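Local structure of putative host cell surface-exposed lipoprotein (Streptococcus phage TP-J34, 4EQQ) at residues Q65-A70 and A99-A104. The protein is a phage-encoded lipoprotein of superinfection exclusion, whose ectodomain probably acts on the tape measure protein of incoming phages. Residues are numbered along the deposited sequence; the frame is centred on the assembly and turned at random.
With SO4 (sulfate ion), chain D.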
ATOM      1  N   GLN A  65       6.871  -9.637   0.813  1.00 23.03           N
ATOM      2  CA  GLN A  65       5.829  -8.661   0.472  1.00 23.38           C
ATOM      3  C   GLN A  65       4.655  -8.806   1.450  1.00 26.45           C
ATOM      4  O   GLN A  65       4.123  -7.805   1.917  1.00 25.59           O
ATOM      5  CB  GLN A  65       5.312  -8.876  -0.971  1.00 24.60           C
ATOM      6  CG  GLN A  65       6.326  -8.577  -2.065  1.00 27.45           C
ATOM      7  CD  GLN A  65       6.770  -7.145  -2.046  1.00 40.30           C
ATOM      8  OE1 GLN A  65       7.915  -6.841  -1.745  1.00 36.66           O
ATOM      9  NE2 GLN A  65       5.879  -6.240  -2.370  1.00 36.95           N
ATOM     10  N   ALA A  66       4.237 -10.063   1.729  1.00 23.55           N
ATOM     11  CA  ALA A  66       3.137 -10.355   2.657  1.00 23.14           C
ATOM     12  C   ALA A  66       3.487  -9.874   4.057  1.00 25.79           C
ATOM     13  O   ALA A  66       2.637  -9.284   4.717  1.00 24.83           O
ATOM     14  CB  ALA A  66       2.830 -11.846   2.672  1.00 23.62           C
ATOM     15  N   LEU A  67       4.726 -10.138   4.515  1.00 23.79           N
ATOM     16  CA  LEU A  67       5.188  -9.700   5.839  1.00 24.51           C
ATOM     17  C   LEU A  67       5.119  -8.164   5.968  1.00 28.14           C
ATOM     18  O   LEU A  67       4.611  -7.658   6.968  1.00 28.18           O
ATOM     19  CB  LEU A  67       6.626 -10.223   6.119  1.00 24.65           C
ATOM     20  CG  LEU A  67       7.293  -9.769   7.434  1.00 29.47           C
ATOM     21  CD1 LEU A  67       6.384 -10.031   8.662  1.00 30.00           C
ATOM     22  CD2 LEU A  67       8.655 -10.423   7.604  1.00 30.43           C
ATOM     23  N   GLU A  68       5.629  -7.437   4.960  1.00 25.38           N
ATOM     24  CA  GLU A  68       5.610  -5.971   4.958  1.00 25.65           C
ATOM     25  C   GLU A  68       4.169  -5.432   4.964  1.00 27.04           C
ATOM     26  O   GLU A  68       3.864  -4.493   5.704  1.00 25.72           O
ATOM     27  CB  GLU A  68       6.450  -5.400   3.795  1.00 27.47           C
ATOM     28  CG  GLU A  68       7.959  -5.620   3.940  1.00 34.31           C
ATOM     29  CD  GLU A  68       8.562  -5.273   5.294  1.00 50.18           C
ATOM     30  OE1 GLU A  68       9.133  -6.179   5.946  1.00 47.80           O
ATOM     31  OE2 GLU A  68       8.374  -4.121   5.746  1.00 40.59           O
ATOM     32  N   LYS A  69       3.270  -6.069   4.203  1.00 22.62           N
ATOM     33  CA  LYS A  69       1.862  -5.655   4.199  1.00 22.32           C
ATOM     34  C   LYS A  69       1.214  -5.952   5.568  1.00 25.70           C
ATOM     35  O   LYS A  69       0.430  -5.146   6.066  1.00 25.11           O
ATOM     36  CB  LYS A  69       1.072  -6.338   3.059  1.00 24.25           C
ATOM     37  CG  LYS A  69      -0.265  -5.646   2.773  1.00 30.94           C
ATOM     38  CD  LYS A  69      -0.063  -4.194   2.268  1.00 35.85           C
ATOM     39  CE  LYS A  69      -1.353  -3.426   2.123  1.00 36.76           C
ATOM     40  NZ  LYS A  69      -2.253  -4.054   1.117  1.00 40.20           N
ATOM     41  N   ALA A  70       1.542  -7.115   6.157  1.00 21.86           N
ATOM     42  CA  ALA A  70       1.038  -7.550   7.464  1.00 22.09           C
ATOM     43  C   ALA A  70       1.461  -6.551   8.551  1.00 26.44           C
ATOM     44  O   ALA A  70       0.630  -6.179   9.376  1.00 26.39           O
ATOM     45  CB  ALA A  70       1.578  -8.948   7.803  1.00 22.15           C
ATOM     46  N   ALA A  99       0.709 -15.599   3.642  1.00 26.16           N
ATOM     47  CA  ALA A  99      -0.021 -14.975   4.745  1.00 26.62           C
ATOM     48  C   ALA A  99       0.349 -15.639   6.080  1.00 30.24           C
ATOM     49  O   ALA A  99       0.543 -14.928   7.064  1.00 29.14           O
ATOM     50  CB  ALA A  99      -1.525 -15.059   4.501  1.00 27.47           C
ATOM     51  N   ASP A 100       0.509 -16.984   6.098  1.00 28.22           N
ATOM     52  CA  ASP A 100       0.898 -17.704   7.318  1.00 28.78           C
ATOM     53  C   ASP A 100       2.283 -17.268   7.761  1.00 32.70           C
ATOM     54  O   ASP A 100       2.478 -16.980   8.942  1.00 32.67           O
ATOM     55  CB  ASP A 100       0.846 -19.236   7.119  1.00 29.99           C
ATOM     56  CG  ASP A 100      -0.545 -19.816   6.911  1.00 35.80           C
ATOM     57  OD1 ASP A 100      -1.544 -19.121   7.240  1.00 35.96           O
ATOM     58  OD2 ASP A 100      -0.640 -20.942   6.376  1.00 38.49           O
ATOM     59  N   TYR A 101       3.234 -17.174   6.802  1.00 28.70           N
ATOM     60  CA  TYR A 101       4.594 -16.707   7.080  1.00 28.88           C
ATOM     61  C   TYR A 101       4.559 -15.262   7.623  1.00 31.51           C
ATOM     62  O   TYR A 101       5.245 -14.948   8.605  1.00 31.15           O
ATOM     63  CB  TYR A 101       5.466 -16.788   5.810  1.00 30.09           C
ATOM     64  CG  TYR A 101       6.773 -16.039   5.939  1.00 33.13           C
ATOM     65  CD1 TYR A 101       7.871 -16.612   6.575  1.00 36.34           C
ATOM     66  CD2 TYR A 101       6.899 -14.736   5.460  1.00 33.80           C
ATOM     67  CE1 TYR A 101       9.061 -15.900   6.750  1.00 37.97           C
ATOM     68  CE2 TYR A 101       8.090 -14.021   5.614  1.00 34.61           C
ATOM     69  CZ  TYR A 101       9.169 -14.610   6.253  1.00 40.73           C
ATOM     70  OH  TYR A 101      10.337 -13.907   6.397  1.00 40.42           O
ATOM     71  N   ALA A 102       3.754 -14.388   6.986  1.00 26.02           N
ATOM     72  CA  ALA A 102       3.659 -12.987   7.408  1.00 24.70           C
ATOM     73  C   ALA A 102       3.226 -12.874   8.877  1.00 31.06           C
ATOM     74  O   ALA A 102       3.887 -12.185   9.663  1.00 30.25           O
ATOM     75  CB  ALA A 102       2.667 -12.233   6.515  1.00 24.58           C
ATOM     76  N   VAL A 103       2.105 -13.534   9.235  1.00 28.85           N
ATOM     77  CA  VAL A 103       1.543 -13.435  10.583  1.00 30.30           C
ATOM     78  C   VAL A 103       2.392 -14.092  11.676  1.00 36.60           C
ATOM     79  O   VAL A 103       2.418 -13.603  12.806  1.00 37.09           O
ATOM     80  CB  VAL A 103       0.014 -13.709  10.681  1.00 34.66           C
ATOM     81  CG1 VAL A 103      -0.771 -12.801   9.731  1.00 34.13           C
ATOM     82  CG2 VAL A 103      -0.309 -15.161  10.404  1.00 35.10           C
ATOM     83  N   ALA A 104       3.143 -15.140  11.318  1.00 35.18           N
ATOM     84  CA  ALA A 104       4.062 -15.825  12.240  1.00 36.19           C
ATOM     85  C   ALA A 104       5.241 -14.895  12.612  1.00 42.41           C
ATOM     86  O   ALA A 104       5.900 -15.107  13.628  1.00 43.42           O
ATOM     87  CB  ALA A 104       4.579 -17.103  11.599  1.00 36.81           C
TER
HETATM   88  S   SO4 D 202      -3.492  -1.999  -1.597  1.00 82.65           S
HETATM   89  O1  SO4 D 202      -2.224  -2.059  -2.338  1.00 82.45           O
HETATM   90  O2  SO4 D 202      -3.237  -2.023  -0.164  1.00 80.68           O
HETATM   91  O3  SO4 D 202      -4.193  -0.753  -1.921  1.00 83.76           O
HETATM   92  O4  SO4 D 202      -4.331  -3.144  -1.976  1.00 82.21           O
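Ala66, Leu67 and Ala70 of helix 62-77 receive Ala102 of helix 96-104, two helices that pack together in the helix-turn-helix fold of the Ltp ectodomain, within its second lipoprotein family region. The fit is close: the local axes come within 7.9 Å of each other at a crossing angle of -49°, and the CA atoms of Leu67 and Ala102 are 4.0 Å apart. This approach is consistent with alanines at three of the four positions named. The methyl of Ala102 points at the partner helix, its CB 3.7 Å from Ala70 CB and 3.9 Å from Ala66 CB; it also reaches the backbone, 3.5 Å from Ala66 O, an oxygen already bonded to Ala70 N within its own helix.

Helix 81-91, between the two in sequence, closes the buried flank, where Ala70 touches Ile84 and Ala99 packs on Leu88 and Val89. At the outer margin Leu67 takes over. With CG anti to the backbone N (chi1 176°), its isobutyl group runs alongside helix 96-104 and forks: CD1 lies 3.4 Å from Ala102 O, while CD2 is 4.1 Å from Tyr101 OH. The exposed Tyr101 ring meets Leu67 obliquely through its CE2 side. On another side of helix 62-77, Lys69 NZ donates a 2.6 Å hydrogen bond to sulfate O2 and forms a salt bridge with Asp92; the sulfate, probably from the crystallisation liquor, also binds Lys69 and Gln72 of the second subunit.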